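Long-range contacts in angiotensin-converting enzyme (Anopheles gambiae, PDB 6S1Y), which is a zinc metallopeptidase of the mosquito, probably a dipeptidyl carboxypeptidase that trims short peptides like other angiotensin-converting enzymes: residues Leu324-Ser329 with Lys342-Val347; Ile287-Met292 with Arg350-Val355; Tyr218-Ala223 with Pro578-Leu583. All blocks are in the same frame, centred on the assembly; numbering follows the deposited sequence.

Interaction 1 of 3, residues Leu324-Ser329 with Lys342-Val347; sequences LVCHAS and KQCTRV. With KSN ((2~{S})-2-[[(4~{S})-4-azanyl-5-oxidanyl-5-oxidanylidene-pentanoyl]amino]pentanedioic acid), chain H.
The disulfide between Cys-326 and Cys-344 is the covalent link of this contact: SG meets SG at 2.1 Å with a dihedral of -81°, close to the relaxed geometry of a disulfide. CD1 of Leu-324 packs beside the SG of Cys-344. Polar bonds add to the bridge. Ser-329 and Lys-342 form an antiparallel hydrogen-bonded pair, the N of Ser-329 reaching the O of Lys-342 at 3.0 Å and the N of Lys-342 the O of Ser-329 at 3.1 Å. The chain of Lys-342, bent at its last two torsions (chi3 55°, chi4 74°), curls back until NZ gives a hydrogen bond to the O of Val-325 at 2.9 Å, tilted out of the carbonyl plane. A water appears to bridge the O of Cys-326 and the N of Cys-344, though its leg to the oxygen is unusually short. The ligand meets segment 324-329 at Ala-328, whose O accepts a hydrogen bond from N06 of the bound gamma-glutamyl compound at 2.7 Å, while the His-327 ring borders the ligand obliquely. The disulfide thus closes a hairpin formed by strands 329-332 and 339-342, with Gln-343 resting on helix 349-368, the zinc helix, and on Phe-290 of helix 286-299.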
loop_
_atom_site.group_PDB
_atom_site.type_symbol
_atom_site.label_atom_id
_atom_site.label_comp_id
_atom_site.label_asym_id
_atom_site.label_seq_id
_atom_site.Cartn_x
_atom_site.Cartn_y
_atom_site.Cartn_z
ATOM N N LEU A 324 20.512 0.307 0.140
ATOM C CA LEU A 324 19.420 1.256 0.273
ATOM C C LEU A 324 18.116 0.496 0.369
ATOM O O LEU A 324 18.046 -0.694 0.049
ATOM C CB LEU A 324 19.368 2.231 -0.903
ATOM C CG LEU A 324 18.789 1.655 -2.195
ATOM C CD1 LEU A 324 18.158 2.778 -3.004
ATOM C CD2 LEU A 324 19.861 0.916 -2.974
ATOM N N VAL A 325 17.089 1.208 0.829
ATOM C CA VAL A 325 15.713 0.724 0.770
ATOM C C VAL A 325 15.194 1.009 -0.636
ATOM O O VAL A 325 14.993 2.169 -1.009
ATOM C CB VAL A 325 14.829 1.398 1.824
ATOM C CG1 VAL A 325 13.337 1.068 1.562
ATOM C CG2 VAL A 325 15.259 0.988 3.219
ATOM N N CYS A 326 14.984 -0.044 -1.420
ATOM C CA CYS A 326 14.416 0.116 -2.746
ATOM C C CYS A 326 12.894 0.118 -2.742
ATOM O O CYS A 326 12.292 0.503 -3.758
ATOM C CB CYS A 326 14.917 -0.981 -3.686
ATOM S SG CYS A 326 16.304 -0.451 -4.756
ATOM N N HIS A 327 12.253 -0.275 -1.637
ATOM C CA HIS A 327 10.799 -0.275 -1.604
ATOM C C HIS A 327 10.291 1.134 -1.910
ATOM O O HIS A 327 10.656 2.097 -1.232
ATOM C CB HIS A 327 10.288 -0.753 -0.257
ATOM C CG HIS A 327 8.836 -1.090 -0.282
ATOM N ND1 HIS A 327 8.380 -2.358 -0.560
ATOM C CD2 HIS A 327 7.737 -0.304 -0.179
ATOM C CE1 HIS A 327 7.060 -2.353 -0.557
ATOM N NE2 HIS A 327 6.646 -1.115 -0.343
ATOM N N ALA A 328 9.460 1.263 -2.937
ATOM C CA ALA A 328 9.106 2.578 -3.450
ATOM C C ALA A 328 8.445 3.432 -2.385
ATOM O O ALA A 328 7.574 2.965 -1.655
ATOM C CB ALA A 328 8.160 2.437 -4.649
ATOM N N SER A 329 8.817 4.710 -2.328
ATOM C CA SER A 329 8.219 5.596 -1.337
ATOM C C SER A 329 8.148 7.023 -1.848
ATOM O O SER A 329 8.816 7.398 -2.805
ATOM C CB SER A 329 8.999 5.558 -0.017
ATOM O OG SER A 329 10.367 5.737 -0.251
ATOM N N LYS A 342 11.530 8.012 -4.092
ATOM C CA LYS A 342 12.656 7.094 -4.174
ATOM C C LYS A 342 12.076 5.773 -4.668
ATOM O O LYS A 342 11.322 5.106 -3.947
ATOM C CB LYS A 342 13.350 6.950 -2.820
ATOM C CG LYS A 342 14.500 5.964 -2.810
ATOM C CD LYS A 342 15.408 6.177 -1.585
ATOM C CE LYS A 342 14.635 6.128 -0.265
ATOM N NZ LYS A 342 14.235 4.751 0.117
ATOM N N GLN A 343 12.396 5.415 -5.904
ATOM C CA GLN A 343 11.836 4.235 -6.535
ATOM C C GLN A 343 12.886 3.601 -7.425
ATOM O O GLN A 343 13.515 4.287 -8.242
ATOM C CB GLN A 343 10.588 4.582 -7.359
ATOM C CG GLN A 343 9.876 3.355 -7.928
ATOM C CD GLN A 343 8.523 3.679 -8.539
ATOM O OE1 GLN A 343 7.909 4.699 -8.232
ATOM N NE2 GLN A 343 8.049 2.795 -9.415
ATOM N N CYS A 344 13.070 2.294 -7.270
ATOM C CA CYS A 344 13.994 1.549 -8.124
ATOM C C CYS A 344 13.228 1.066 -9.357
ATOM O O CYS A 344 13.092 -0.116 -9.650
ATOM C CB CYS A 344 14.665 0.432 -7.333
ATOM S SG CYS A 344 15.630 1.112 -5.903
ATOM N N THR A 345 12.760 2.067 -10.103
ATOM C CA THR A 345 11.880 1.878 -11.245
ATOM C C THR A 345 12.454 0.960 -12.314
ATOM O O THR A 345 13.623 1.057 -12.694
ATOM C CB THR A 345 11.578 3.243 -11.875
ATOM O OG1 THR A 345 11.267 4.188 -10.841
ATOM C CG2 THR A 345 10.388 3.149 -12.832
ATOM N N ARG A 346 11.591 0.095 -12.837
ATOM C CA ARG A 346 11.869 -0.738 -14.000
ATOM C C ARG A 346 10.798 -0.478 -15.052
ATOM O O ARG A 346 9.733 0.057 -14.757
ATOM C CB ARG A 346 11.910 -2.213 -13.615
ATOM C CG ARG A 346 12.971 -2.499 -12.543
ATOM C CD ARG A 346 14.342 -2.608 -13.169
ATOM N NE ARG A 346 14.477 -3.894 -13.846
ATOM C CZ ARG A 346 15.549 -4.282 -14.532
ATOM N NH1 ARG A 346 16.590 -3.475 -14.651
ATOM N NH2 ARG A 346 15.563 -5.476 -15.113
ATOM N N VAL A 347 11.100 -0.822 -16.298
ATOM C CA VAL A 347 10.242 -0.457 -17.425
ATOM C C VAL A 347 9.302 -1.638 -17.656
ATOM O O VAL A 347 9.606 -2.569 -18.416
ATOM C CB VAL A 347 11.050 -0.107 -18.678
ATOM C CG1 VAL A 347 10.113 0.168 -19.845
ATOM C CG2 VAL A 347 11.932 1.125 -18.446
HETATM C C10 KSN H . 6.424 3.985 3.330
HETATM C C13 KSN H . 3.599 3.360 -0.308
HETATM C C17 KSN H . 2.768 -3.029 -1.439
HETATM C C02 KSN H . 1.939 -1.887 -2.039
HETATM C C03 KSN H . 2.332 -0.471 -1.594
HETATM C C04 KSN H . 3.733 -0.284 -1.036
HETATM C C05 KSN H . 4.630 0.714 -1.814
HETATM C C07 KSN H . 4.751 2.419 0.123
HETATM C C08 KSN H . 5.828 3.112 0.949
HETATM C C09 KSN H . 5.326 3.563 2.334
HETATM N N01 KSN H . 0.518 -2.070 -1.724
HETATM N N06 KSN H . 5.141 1.956 -1.215
HETATM O O11 KSN H . 7.624 3.616 3.134
HETATM O O12 KSN H . 6.147 4.691 4.361
HETATM O O14 KSN H . 3.745 4.036 -1.364
HETATM O O15 KSN H . 2.529 3.436 0.326
HETATM O O16 KSN H . 4.981 0.436 -2.922
HETATM O O18 KSN H . 3.833 -3.355 -2.030
HETATM O O19 KSN H . 2.454 -3.669 -0.400
HETATM O O HOH W 1 11.092 0.654 -5.991
#

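Interaction 2 of 3, residues Ile287-Met292 with Arg350-Val355; sequences IKMFQM and REFFVV
Met-289 and Phe-352 lie where helices 286-299 and 349-368 come together, their CA atoms 6.5 Å apart. The axes of the two short segments approach to 9.7 Å and cross at -49°, running broadly in the same direction. The contact joins helix 286-299 to the early turns of the helix that carries the zinc ligands His-357 and His-361. Phe-352 reaches across between two methionines: CD1 touches CG of Met-289 at 3.9 Å, while CZ, at the far end of the ring, meets CE of Met-292 at 3.9 Å, at the ring edge. The sulfur of Met-292 makes an oblique Met-aromatic contact, SD standing 5.3 Å from the centroid of the Phe-352 ring. Met-289, bent at its last torsion (chi3 74°), turns its methyl in over the opposite backbone, CE lying 3.6 Å from the N of Phe-352. Val-355 completes the seam with a CH-pi contact, its CG1 over one face of the Phe-290 ring, 3.9 Å from the centroid and 16° off the normal. CG2 of the same valine lies against CZ and CE1 of that ring. With no polar bond between the segments, cohesion here rests on dispersion among methionine sulfur and methyl, valine methyls and aromatic rings.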
loop_
_atom_site.group_PDB
_atom_site.type_symbol
_atom_site.label_atom_id
_atom_site.label_comp_id
_atom_site.label_asym_id
_atom_site.label_seq_id
_atom_site.Cartn_x
_atom_site.Cartn_y
_atom_site.Cartn_z
ATOM N N ILE A 287 12.213 7.990 -16.426
ATOM C CA ILE A 287 11.854 9.406 -16.416
ATOM C C ILE A 287 10.646 9.651 -17.309
ATOM O O ILE A 287 9.726 10.388 -16.938
ATOM C CB ILE A 287 13.060 10.274 -16.833
ATOM C CG1 ILE A 287 13.817 10.734 -15.586
ATOM C CG2 ILE A 287 12.623 11.469 -17.634
ATOM C CD1 ILE A 287 15.226 11.232 -15.886
ATOM N N LYS A 288 10.644 9.068 -18.511
ATOM C CA LYS A 288 9.456 9.158 -19.354
ATOM C C LYS A 288 8.217 8.716 -18.578
ATOM O O LYS A 288 7.158 9.339 -18.678
ATOM C CB LYS A 288 9.660 8.320 -20.618
ATOM C CG LYS A 288 8.469 8.250 -21.571
ATOM C CD LYS A 288 8.086 9.599 -22.160
ATOM C CE LYS A 288 7.149 9.432 -23.372
ATOM N NZ LYS A 288 6.382 10.690 -23.684
ATOM N N MET A 289 8.348 7.668 -17.751
ATOM C CA MET A 289 7.181 7.150 -17.033
ATOM C C MET A 289 6.651 8.173 -16.038
ATOM O O MET A 289 5.434 8.382 -15.946
ATOM C CB MET A 289 7.532 5.837 -16.320
ATOM C CG MET A 289 7.738 4.670 -17.259
ATOM S SD MET A 289 8.713 3.333 -16.541
ATOM C CE MET A 289 7.517 2.614 -15.393
ATOM N N PHE A 290 7.547 8.831 -15.299
ATOM C CA PHE A 290 7.102 9.871 -14.370
ATOM C C PHE A 290 6.578 11.101 -15.104
ATOM O O PHE A 290 5.638 11.755 -14.632
ATOM C CB PHE A 290 8.251 10.245 -13.434
ATOM C CG PHE A 290 8.515 9.217 -12.366
ATOM C CD1 PHE A 290 9.364 8.158 -12.603
ATOM C CD2 PHE A 290 7.906 9.311 -11.131
ATOM C CE1 PHE A 290 9.602 7.204 -11.634
ATOM C CE2 PHE A 290 8.133 8.369 -10.161
ATOM C CZ PHE A 290 8.995 7.308 -10.411
ATOM N N GLN A 291 7.153 11.423 -16.259
ATOM C CA GLN A 291 6.643 12.530 -17.057
ATOM C C GLN A 291 5.197 12.287 -17.450
ATOM O O GLN A 291 4.361 13.189 -17.362
ATOM C CB GLN A 291 7.521 12.717 -18.294
ATOM C CG GLN A 291 8.798 13.495 -18.016
ATOM C CD GLN A 291 9.804 13.455 -19.161
ATOM O OE1 GLN A 291 9.861 12.494 -19.938
ATOM N NE2 GLN A 291 10.618 14.505 -19.257
ATOM N N MET A 292 4.862 11.058 -17.832
ATOM C CA MET A 292 3.474 10.777 -18.190
ATOM C C MET A 292 2.539 10.837 -16.990
ATOM O O MET A 292 1.388 11.257 -17.134
ATOM C CB MET A 292 3.389 9.429 -18.873
ATOM C CG MET A 292 3.950 9.519 -20.278
ATOM S SD MET A 292 4.007 7.914 -21.056
ATOM C CE MET A 292 2.245 7.644 -21.276
ATOM N N ARG A 350 3.410 -3.054 -14.520
ATOM C CA ARG A 350 3.282 -3.058 -13.063
ATOM C C ARG A 350 3.927 -1.809 -12.459
ATOM O O ARG A 350 3.285 -1.055 -11.720
ATOM C CB ARG A 350 3.921 -4.341 -12.520
ATOM C CG ARG A 350 3.726 -4.622 -11.036
ATOM C CD ARG A 350 4.323 -5.985 -10.683
ATOM N NE ARG A 350 5.784 -6.007 -10.823
ATOM C CZ ARG A 350 6.451 -6.483 -11.874
ATOM N NH1 ARG A 350 7.783 -6.440 -11.874
ATOM N NH2 ARG A 350 5.806 -7.004 -12.933
ATOM N N GLU A 351 5.190 -1.557 -12.800
ATOM C CA GLU A 351 5.901 -0.405 -12.263
ATOM C C GLU A 351 5.277 0.912 -12.728
ATOM O O GLU A 351 5.289 1.902 -11.990
ATOM C CB GLU A 351 7.378 -0.476 -12.676
ATOM C CG GLU A 351 8.204 -1.583 -12.009
ATOM C CD GLU A 351 8.872 -1.138 -10.706
ATOM O OE1 GLU A 351 9.445 -1.999 -9.999
ATOM O OE2 GLU A 351 8.825 0.059 -10.381
ATOM N N PHE A 352 4.723 0.947 -13.936
ATOM C CA PHE A 352 4.004 2.134 -14.386
ATOM C C PHE A 352 2.888 2.508 -13.419
ATOM O O PHE A 352 2.676 3.695 -13.154
ATOM C CB PHE A 352 3.437 1.891 -15.788
ATOM C CG PHE A 352 3.142 3.145 -16.570
ATOM C CD1 PHE A 352 3.910 4.294 -16.420
ATOM C CD2 PHE A 352 2.105 3.163 -17.485
ATOM C CE1 PHE A 352 3.645 5.447 -17.176
ATOM C CE2 PHE A 352 1.827 4.316 -18.242
ATOM C CZ PHE A 352 2.606 5.453 -18.088
ATOM N N PHE A 353 2.150 1.509 -12.885
ATOM C CA PHE A 353 1.110 1.793 -11.894
ATOM C C PHE A 353 1.712 2.219 -10.560
ATOM O O PHE A 353 1.149 3.074 -9.871
ATOM C CB PHE A 353 0.187 0.571 -11.683
ATOM C CG PHE A 353 -0.610 0.228 -12.896
ATOM C CD1 PHE A 353 -1.338 1.208 -13.563
ATOM C CD2 PHE A 353 -0.579 -1.058 -13.422
ATOM C CE1 PHE A 353 -2.036 0.904 -14.715
ATOM C CE2 PHE A 353 -1.275 -1.366 -14.570
ATOM C CZ PHE A 353 -2.006 -0.390 -15.223
ATOM N N VAL A 354 2.827 1.604 -10.147
ATOM C CA VAL A 354 3.492 2.079 -8.934
ATOM C C VAL A 354 3.855 3.555 -9.083
ATOM O O VAL A 354 3.656 4.352 -8.162
ATOM C CB VAL A 354 4.729 1.220 -8.612
ATOM C CG1 VAL A 354 5.516 1.848 -7.486
ATOM C CG2 VAL A 354 4.318 -0.219 -8.227
ATOM N N VAL A 355 4.363 3.945 -10.263
ATOM C CA VAL A 355 4.684 5.351 -10.514
ATOM C C VAL A 355 3.503 6.231 -10.147
ATOM O O VAL A 355 3.627 7.178 -9.361
ATOM C CB VAL A 355 5.116 5.543 -11.980
ATOM C CG1 VAL A 355 5.164 7.015 -12.368
ATOM C CG2 VAL A 355 6.497 4.904 -12.201
#

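Interaction 3 of 3, residues Tyr218-Ala223 with Pro578-Leu583; sequences YEQLHA and PLYQWL
Gln-220 holds CG anti to its carbonyl carbon (chi1 -65°), which sets CG against Tyr-580, and a bend at chi2 then swings the amide off that ring, its OE1 3.8 Å from the O of Leu-583 in a plain contact. Leu-221 takes the other setting, CG opposite its backbone N, and so carries CD1 toward the leucines of helix 577-590. CG of Gln-220 meets CE1 of Tyr-580 at 3.8 Å, at the edge of the ring and near its plane; the amide plane is turned 63° from the ring. Closer to the backbones, CB of Gln-220 lies 3.9 Å from CB of Leu-583, where the helices are nearest, with CA atoms 6.0 Å apart. Leu-583 reaches over the backbone of helix 203-233: its CD1 lies 3.7 Å from CA of Leu-221 and 3.9 Å from CB of Leu-221. CD1 of Leu-221 has a looser partner in CD2 of Leu-579, at 4.4 Å, which extends the apolar strip by one turn of the second helix.

Between the segments the contact is van der Waals packing, with the aliphatic part of Gln-220 serving as an apolar surface. The short axes come within 9.4 Å and cross at 56°. A polar tie lies just beyond the segments, where Asn-587, farther along helix 577-590, gives ND2 to the O of Gln-220. Helix 414-429 adjoins the same strip, Tyr-422 packing on Leu-221 and Phe-421 on Leu-579. The contact thereby joins the long helix 203-233 to helix 577-590 near the end of the chain, in the largely helical fold of this peptidase family.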
loop_
_atom_site.group_PDB
_atom_site.type_symbol
_atom_site.label_atom_id
_atom_site.label_comp_id
_atom_site.label_asym_id
_atom_site.label_seq_id
_atom_site.Cartn_x
_atom_site.Cartn_y
_atom_site.Cartn_z
ATOM N N TYR A 218 -14.301 -12.992 -4.268
ATOM C CA TYR A 218 -12.933 -13.465 -4.160
ATOM C C TYR A 218 -12.862 -14.991 -4.273
ATOM O O TYR A 218 -11.932 -15.534 -4.880
ATOM C CB TYR A 218 -12.310 -13.001 -2.856
ATOM C CG TYR A 218 -10.920 -13.598 -2.689
ATOM C CD1 TYR A 218 -9.870 -13.131 -3.444
ATOM C CD2 TYR A 218 -10.677 -14.660 -1.805
ATOM C CE1 TYR A 218 -8.616 -13.665 -3.346
ATOM C CE2 TYR A 218 -9.397 -15.202 -1.683
ATOM C CZ TYR A 218 -8.367 -14.684 -2.470
ATOM O OH TYR A 218 -7.089 -15.181 -2.402
ATOM N N GLU A 219 -13.841 -15.714 -3.715
ATOM C CA GLU A 219 -13.730 -17.173 -3.759
ATOM C C GLU A 219 -13.988 -17.708 -5.165
ATOM O O GLU A 219 -13.346 -18.682 -5.579
ATOM C CB GLU A 219 -14.656 -17.811 -2.710
ATOM C CG GLU A 219 -14.137 -17.494 -1.279
ATOM C CD GLU A 219 -14.908 -18.159 -0.129
ATOM O OE1 GLU A 219 -14.275 -18.299 0.934
ATOM O OE2 GLU A 219 -16.110 -18.509 -0.277
ATOM N N GLN A 220 -14.880 -17.090 -5.932
ATOM C CA GLN A 220 -15.028 -17.490 -7.322
ATOM C C GLN A 220 -13.747 -17.244 -8.113
ATOM O O GLN A 220 -13.350 -18.077 -8.930
ATOM C CB GLN A 220 -16.210 -16.751 -7.956
ATOM C CG GLN A 220 -17.568 -17.126 -7.349
ATOM C CD GLN A 220 -17.905 -18.588 -7.561
ATOM O OE1 GLN A 220 -17.731 -19.121 -8.654
ATOM N NE2 GLN A 220 -18.384 -19.242 -6.504
ATOM N N LEU A 221 -13.072 -16.119 -7.887
ATOM C CA LEU A 221 -11.869 -15.806 -8.665
ATOM C C LEU A 221 -10.734 -16.734 -8.281
ATOM O O LEU A 221 -10.061 -17.306 -9.146
ATOM C CB LEU A 221 -11.454 -14.359 -8.427
ATOM C CG LEU A 221 -10.248 -13.879 -9.228
ATOM C CD1 LEU A 221 -10.503 -14.016 -10.749
ATOM C CD2 LEU A 221 -9.915 -12.410 -8.881
ATOM N N HIS A 222 -10.485 -16.861 -6.967
ATOM C CA HIS A 222 -9.568 -17.863 -6.446
ATOM C C HIS A 222 -9.803 -19.225 -7.076
ATOM O O HIS A 222 -8.850 -19.929 -7.423
ATOM C CB HIS A 222 -9.748 -17.949 -4.931
ATOM C CG HIS A 222 -8.974 -19.046 -4.284
ATOM N ND1 HIS A 222 -9.319 -20.370 -4.415
ATOM C CD2 HIS A 222 -7.873 -19.013 -3.499
ATOM C CE1 HIS A 222 -8.450 -21.110 -3.757
ATOM N NE2 HIS A 222 -7.567 -20.310 -3.186
ATOM N N ALA A 223 -11.062 -19.622 -7.226
ATOM C CA ALA A 223 -11.348 -20.957 -7.758
ATOM C C ALA A 223 -10.955 -21.068 -9.226
ATOM O O ALA A 223 -10.474 -22.109 -9.672
ATOM C CB ALA A 223 -12.824 -21.276 -7.575
ATOM N N PRO A 578 -19.596 -7.624 -13.370
ATOM C CA PRO A 578 -19.557 -8.421 -14.612
ATOM C C PRO A 578 -18.585 -9.594 -14.522
ATOM O O PRO A 578 -18.874 -10.689 -15.028
ATOM C CB PRO A 578 -19.144 -7.396 -15.682
ATOM C CG PRO A 578 -19.559 -6.052 -15.108
ATOM C CD PRO A 578 -19.342 -6.187 -13.616
ATOM N N LEU A 579 -17.443 -9.405 -13.863
ATOM C CA LEU A 579 -16.525 -10.517 -13.673
ATOM C C LEU A 579 -17.148 -11.581 -12.775
ATOM O O LEU A 579 -17.080 -12.779 -13.075
ATOM C CB LEU A 579 -15.207 -10.023 -13.077
ATOM C CG LEU A 579 -14.186 -11.120 -12.742
ATOM C CD1 LEU A 579 -13.737 -11.804 -14.042
ATOM C CD2 LEU A 579 -12.976 -10.578 -11.968
ATOM N N TYR A 580 -17.765 -11.151 -11.669
ATOM C CA TYR A 580 -18.409 -12.081 -10.742
ATOM C C TYR A 580 -19.436 -12.952 -11.446
ATOM O O TYR A 580 -19.491 -14.163 -11.195
ATOM C CB TYR A 580 -19.082 -11.298 -9.615
ATOM C CG TYR A 580 -19.772 -12.132 -8.556
ATOM C CD1 TYR A 580 -19.160 -13.249 -8.012
ATOM C CD2 TYR A 580 -21.029 -11.768 -8.053
ATOM C CE1 TYR A 580 -19.781 -14.004 -7.012
ATOM C CE2 TYR A 580 -21.658 -12.521 -7.041
ATOM C CZ TYR A 580 -21.026 -13.635 -6.526
ATOM O OH TYR A 580 -21.652 -14.384 -5.538
ATOM N N GLN A 581 -20.275 -12.356 -12.307
ATOM C CA GLN A 581 -21.298 -13.133 -13.001
ATOM C C GLN A 581 -20.656 -14.139 -13.946
ATOM O O GLN A 581 -21.117 -15.274 -14.064
ATOM C CB GLN A 581 -22.257 -12.230 -13.769
ATOM C CG GLN A 581 -22.984 -11.207 -12.930
ATOM C CD GLN A 581 -23.798 -11.832 -11.782
ATOM O OE1 GLN A 581 -24.384 -12.911 -11.922
ATOM N NE2 GLN A 581 -23.823 -11.152 -10.644
ATOM N N TRP A 582 -19.570 -13.753 -14.605
ATOM C CA TRP A 582 -18.936 -14.664 -15.544
ATOM C C TRP A 582 -18.293 -15.835 -14.813
ATOM O O TRP A 582 -18.437 -16.984 -15.231
ATOM C CB TRP A 582 -17.909 -13.919 -16.390
ATOM C CG TRP A 582 -17.371 -14.760 -17.481
ATOM C CD1 TRP A 582 -17.924 -14.968 -18.711
ATOM C CD2 TRP A 582 -16.171 -15.540 -17.440
ATOM N NE1 TRP A 582 -17.124 -15.804 -19.447
ATOM C CE2 TRP A 582 -16.051 -16.181 -18.681
ATOM C CE3 TRP A 582 -15.185 -15.738 -16.482
ATOM C CZ2 TRP A 582 -14.979 -17.016 -18.986
ATOM C CZ3 TRP A 582 -14.122 -16.553 -16.791
ATOM C CH2 TRP A 582 -14.026 -17.179 -18.034
ATOM N N LEU A 583 -17.629 -15.569 -13.690
ATOM C CA LEU A 583 -16.976 -16.636 -12.938
ATOM C C LEU A 583 -17.985 -17.629 -12.379
ATOM O O LEU A 583 -17.753 -18.842 -12.425
ATOM C CB LEU A 583 -16.146 -16.041 -11.810
ATOM C CG LEU A 583 -14.909 -15.221 -12.218
ATOM C CD1 LEU A 583 -14.374 -14.446 -11.013
ATOM C CD2 LEU A 583 -13.844 -16.134 -12.793
#

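How the interactions relate
Interactions 1 and 2 are neighbours, their centres 12 Å apart, and they touch directly: NE2 of Gln-343 lies 3.0 Å from OE2 of Glu-351, a probable hydrogen bond, and the O of Arg-346 packs against Met-289 and Glu-351. Segment 342-347 runs straight on to helix 349-368, so the disulfide-closed hairpin of interaction 1 and the helix packing of interaction 2 both meet that zinc helix, and interaction 1 also lines the ligand pocket. Interaction 3 is remote, its centre 33 Å from that of interaction 1 and 30 Å from that of interaction 2. Along the chain the contacts are nested, 1 inside 2 inside 3, combining local closure beside the active site with a join between helices far apart in sequence.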